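Prophenoloxidase b (Marsupenaeus japonicus, PDB 3WKY) is a type 3 copper protein, the zymogen of a phenoloxidase that probably hydroxylates monophenols and oxidises o-diphenols. Local coordinates at residues 164-169 and 469-474. Numbering follows the deposited sequence.
Sequences TEVVVE and DNITVH. With NAG (2-acetamido-2-deoxy-beta-D-glucopyranose), chain H; NAG (2-acetamido-2-deoxy-beta-D-glucopyranose), chain C; EDO (1,2-ethanediol), chain L.
V166 and H474 lie on two neighbouring parallel strands, 165-169 and the start of 472-481, which pair E165 with T472, V166 with V473 and V167 with H474. The first strand follows helix 145-160 in the copper-domain part of the chain and forms, within this chain, one edge of a mixed sheet otherwise built from Ig-like-domain strands, so the pairing ties the two domains together. Four backbone bonds alternate across it: T472 N to T164 O, V166 N to T472 O, H474 N to V166 O (2.8 Å and nearly straight) and V168 N to H474 O.

On the face carrying E165, T472, V167 and H474, one polar bond sits among carbon contacts. The extended chain of E165 (chi2 -175°) carries OE1 over to the neighbouring strand, where it accepts a hydrogen bond from H474 NE2 at 2.9 Å through its anti lone pair. The bond is bent (142°), and carboxylate and ring planes stand 61° apart. V167 CG2 reaches H474 CB at 3.7 Å.

The V166 and V473 face is apolar: the two side chains run side by side, CG1 of V166 against CG2 of V473 at 3.5 Å, with L154 of helix 145-160 also touching V166.

Sugars border the pair at two places. On the T472 and H474 side, one N-acetylglucosamine has its C8 at the edge of the imidazole; beside T164, N470 carries another, its ND2 bonded to C1 at 1.4 Å.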
ATOM      1  N   THR A 164      51.461   1.366 -35.292  1.00 37.49           N
ATOM      2  CA  THR A 164      51.742   0.429 -34.206  1.00 46.52           C
ATOM      3  C   THR A 164      51.177   0.869 -32.854  1.00 45.88           C
ATOM      4  O   THR A 164      51.185   0.098 -31.891  1.00 41.68           O
ATOM      5  CB  THR A 164      53.249   0.176 -34.060  1.00 47.26           C
ATOM      6  OG1 THR A 164      53.914   1.416 -33.794  1.00 48.64           O
ATOM      7  CG2 THR A 164      53.812  -0.430 -35.334  1.00 44.80           C
ATOM      8  N   GLU A 165      50.702   2.108 -32.777  1.00 45.61           N
ATOM      9  CA  GLU A 165      50.117   2.618 -31.542  1.00 45.01           C
ATOM     10  C   GLU A 165      48.783   3.301 -31.791  1.00 48.62           C
ATOM     11  O   GLU A 165      48.603   3.997 -32.793  1.00 45.78           O
ATOM     12  CB  GLU A 165      51.065   3.601 -30.849  1.00 38.77           C
ATOM     13  CG  GLU A 165      52.366   2.993 -30.367  1.00 44.72           C
ATOM     14  CD  GLU A 165      53.210   3.980 -29.585  1.00 58.06           C
ATOM     15  OE1 GLU A 165      52.821   4.333 -28.450  1.00 50.01           O
ATOM     16  OE2 GLU A 165      54.258   4.410 -30.110  1.00 66.95           O
ATOM     17  N   VAL A 166      47.847   3.095 -30.875  1.00 38.65           N
ATOM     18  CA  VAL A 166      46.598   3.838 -30.895  1.00 39.81           C
ATOM     19  C   VAL A 166      46.270   4.271 -29.466  1.00 41.72           C
ATOM     20  O   VAL A 166      46.665   3.612 -28.502  1.00 37.71           O
ATOM     21  CB  VAL A 166      45.447   3.009 -31.511  1.00 46.30           C
ATOM     22  CG1 VAL A 166      45.144   1.796 -30.660  1.00 42.39           C
ATOM     23  CG2 VAL A 166      44.206   3.856 -31.678  1.00 49.68           C
ATOM     24  N   VAL A 167      45.589   5.401 -29.329  1.00 49.67           N
ATOM     25  CA  VAL A 167      45.141   5.865 -28.024  1.00 41.79           C
ATOM     26  C   VAL A 167      43.639   6.070 -28.096  1.00 45.65           C
ATOM     27  O   VAL A 167      43.137   6.666 -29.050  1.00 52.31           O
ATOM     28  CB  VAL A 167      45.827   7.181 -27.621  1.00 46.08           C
ATOM     29  CG1 VAL A 167      45.328   7.649 -26.260  1.00 49.39           C
ATOM     30  CG2 VAL A 167      47.338   7.010 -27.593  1.00 43.32           C
ATOM     31  N   VAL A 168      42.915   5.544 -27.115  1.00 36.98           N
ATOM     32  CA  VAL A 168      41.489   5.824 -27.015  1.00 37.44           C
ATOM     33  C   VAL A 168      41.203   6.460 -25.654  1.00 39.34           C
ATOM     34  O   VAL A 168      41.908   6.183 -24.681  1.00 35.47           O
ATOM     35  CB  VAL A 168      40.628   4.556 -27.254  1.00 37.74           C
ATOM     36  CG1 VAL A 168      40.696   3.610 -26.068  1.00 35.41           C
ATOM     37  CG2 VAL A 168      39.199   4.938 -27.553  1.00 44.92           C
ATOM     38  N   GLU A 169      40.196   7.330 -25.590  1.00 48.97           N
ATOM     39  CA  GLU A 169      39.848   7.983 -24.331  1.00 40.22           C
ATOM     40  C   GLU A 169      38.344   8.151 -24.125  1.00 51.21           C
ATOM     41  O   GLU A 169      37.563   8.025 -25.069  1.00 48.93           O
ATOM     42  CB  GLU A 169      40.564   9.327 -24.203  1.00 50.62           C
ATOM     43  CG  GLU A 169      39.954  10.467 -24.986  1.00 61.28           C
ATOM     44  CD  GLU A 169      40.599  11.799 -24.639  1.00 70.87           C
ATOM     45  OE1 GLU A 169      41.203  12.421 -25.541  1.00 78.07           O
ATOM     46  OE2 GLU A 169      40.504  12.221 -23.464  1.00 69.79           O
ATOM     47  N   ASP A 469      51.308  -9.198 -36.014  1.00 43.79           N
ATOM     48  CA  ASP A 469      50.897  -7.805 -35.874  1.00 40.35           C
ATOM     49  C   ASP A 469      51.581  -7.150 -34.684  1.00 33.81           C
ATOM     50  O   ASP A 469      51.765  -7.773 -33.637  1.00 43.34           O
ATOM     51  CB  ASP A 469      49.383  -7.692 -35.709  1.00 38.24           C
ATOM     52  CG  ASP A 469      48.630  -8.206 -36.908  1.00 51.26           C
ATOM     53  OD1 ASP A 469      49.226  -8.255 -38.006  1.00 54.09           O
ATOM     54  OD2 ASP A 469      47.440  -8.558 -36.754  1.00 46.63           O
ATOM     55  N   ASN A 470      51.955  -5.890 -34.863  1.00 36.76           N
ATOM     56  CA  ASN A 470      52.599  -5.105 -33.824  1.00 35.90           C
ATOM     57  C   ASN A 470      51.668  -3.953 -33.467  1.00 42.27           C
ATOM     58  O   ASN A 470      51.625  -2.933 -34.163  1.00 44.14           O
ATOM     59  CB  ASN A 470      53.941  -4.585 -34.348  1.00 40.67           C
ATOM     60  CG  ASN A 470      54.668  -3.702 -33.356  1.00 51.26           C
ATOM     61  OD1 ASN A 470      54.476  -3.809 -32.144  1.00 49.76           O
ATOM     62  ND2 ASN A 470      55.523  -2.821 -33.879  1.00 56.61           N
ATOM     63  N   ILE A 471      50.897  -4.126 -32.395  1.00 39.71           N
ATOM     64  CA  ILE A 471      49.895  -3.132 -32.027  1.00 35.61           C
ATOM     65  C   ILE A 471      49.824  -2.935 -30.511  1.00 37.32           C
ATOM     66  O   ILE A 471      49.841  -3.900 -29.743  1.00 36.47           O
ATOM     67  CB  ILE A 471      48.503  -3.500 -32.607  1.00 38.64           C
ATOM     68  CG1 ILE A 471      47.466  -2.426 -32.270  1.00 36.78           C
ATOM     69  CG2 ILE A 471      48.051  -4.864 -32.111  1.00 37.98           C
ATOM     70  CD1 ILE A 471      47.823  -1.039 -32.779  1.00 42.67           C
ATOM     71  N   THR A 472      49.798  -1.672 -30.098  1.00 37.69           N
ATOM     72  CA  THR A 472      49.651  -1.307 -28.690  0.89 34.79           C
ATOM     73  C   THR A 472      48.476  -0.350 -28.550  1.00 38.11           C
ATOM     74  O   THR A 472      48.380   0.630 -29.293  1.00 38.52           O
ATOM     75  CB  THR A 472      50.917  -0.612 -28.148  0.89 40.98           C
ATOM     76  OG1 THR A 472      51.999  -1.550 -28.099  0.89 37.37           O
ATOM     77  CG2 THR A 472      50.674  -0.056 -26.741  0.89 36.74           C
ATOM     78  N   VAL A 473      47.590  -0.630 -27.599  1.00 32.65           N
ATOM     79  CA  VAL A 473      46.447   0.238 -27.374  1.00 27.17           C
ATOM     80  C   VAL A 473      46.614   0.938 -26.041  1.00 28.80           C
ATOM     81  O   VAL A 473      46.651   0.294 -24.987  1.00 29.70           O
ATOM     82  CB  VAL A 473      45.121  -0.542 -27.397  1.00 31.05           C
ATOM     83  CG1 VAL A 473      43.962   0.375 -27.036  1.00 30.47           C
ATOM     84  CG2 VAL A 473      44.899  -1.160 -28.772  1.00 35.06           C
ATOM     85  N   HIS A 474      46.746   2.256 -26.099  1.00 31.06           N
ATOM     86  CA  HIS A 474      46.828   3.066 -24.894  1.00 32.09           C
ATOM     87  C   HIS A 474      45.425   3.535 -24.542  1.00 31.96           C
ATOM     88  O   HIS A 474      44.621   3.833 -25.436  1.00 32.65           O
ATOM     89  CB  HIS A 474      47.748   4.268 -25.116  1.00 38.40           C
ATOM     90  CG  HIS A 474      49.171   3.893 -25.396  1.00 41.66           C
ATOM     91  ND1 HIS A 474      50.023   3.431 -24.417  1.00 41.28           N
ATOM     92  CD2 HIS A 474      49.892   3.917 -26.543  1.00 43.50           C
ATOM     93  CE1 HIS A 474      51.208   3.180 -24.949  1.00 46.73           C
ATOM     94  NE2 HIS A 474      51.154   3.469 -26.237  1.00 45.14           N
TER
HETATM   95  C1  NAG H 706      56.425  -2.266 -32.901  1.00 57.52           C
HETATM   96  C2  NAG H 706      57.929  -2.548 -33.058  1.00 70.61           C
HETATM   97  C3  NAG H 706      58.876  -1.583 -32.329  1.00 67.18           C
HETATM   98  C4  NAG H 706      58.296  -0.188 -32.140  1.00 71.19           C
HETATM   99  C5  NAG H 706      56.871  -0.340 -31.634  1.00 69.73           C
HETATM  100  C6  NAG H 706      56.247   0.976 -31.179  1.00 65.94           C
HETATM  101  C7  NAG H 706      58.422  -4.913 -33.392  1.00 75.77           C
HETATM  102  C8  NAG H 706      58.786  -6.218 -32.746  1.00 64.38           C
HETATM  103  N2  NAG H 706      58.193  -3.891 -32.570  1.00 76.11           N
HETATM  104  O3  NAG H 706      60.083  -1.485 -33.053  1.00 78.29           O
HETATM  105  O4  NAG H 706      59.075   0.538 -31.214  1.00 72.63           O
HETATM  106  O5  NAG H 706      56.128  -0.900 -32.690  1.00 67.96           O
HETATM  107  O6  NAG H 706      55.523   1.565 -32.233  1.00 67.66           O
HETATM  108  O7  NAG H 706      58.343  -4.820 -34.616  1.00 80.70           O
HETATM  109  C1  NAG C   1      52.498  -2.250 -24.260  1.00 34.66           C
HETATM  110  C2  NAG C   1      53.925  -2.082 -24.791  1.00 39.03           C
HETATM  111  C3  NAG C   1      54.381  -3.348 -25.494  1.00 46.00           C
HETATM  112  C4  NAG C   1      54.260  -4.563 -24.581  1.00 44.43           C
HETATM  113  C5  NAG C   1      52.965  -4.618 -23.761  1.00 39.67           C
HETATM  114  C6  NAG C   1      53.278  -5.329 -22.446  1.00 36.19           C
HETATM  115  C7  NAG C   1      54.671   0.147 -25.516  1.00 43.56           C
HETATM  116  C8  NAG C   1      54.487   1.224 -26.543  1.00 47.21           C
HETATM  117  N2  NAG C   1      54.002  -0.985 -25.736  1.00 34.88           N
HETATM  118  O3  NAG C   1      55.724  -3.181 -25.901  1.00 46.73           O
HETATM  119  O4  NAG C   1      54.333  -5.726 -25.379  1.00 43.06           O
HETATM  120  O5  NAG C   1      52.419  -3.361 -23.392  1.00 32.98           O
HETATM  121  O6  NAG C   1      52.788  -6.647 -22.441  1.00 51.45           O
HETATM  122  O7  NAG C   1      55.395   0.329 -24.539  1.00 47.41           O
HETATM  123  C1  EDO L 710      48.438  -7.227 -26.986  1.00 38.09           C
HETATM  124  O1  EDO L 710      48.101  -6.112 -27.841  1.00 41.08           O
HETATM  125  C2  EDO L 710      49.923  -7.582 -27.012  1.00 53.22           C
HETATM  126  O2  EDO L 710      50.238  -8.225 -28.253  1.00 51.01           O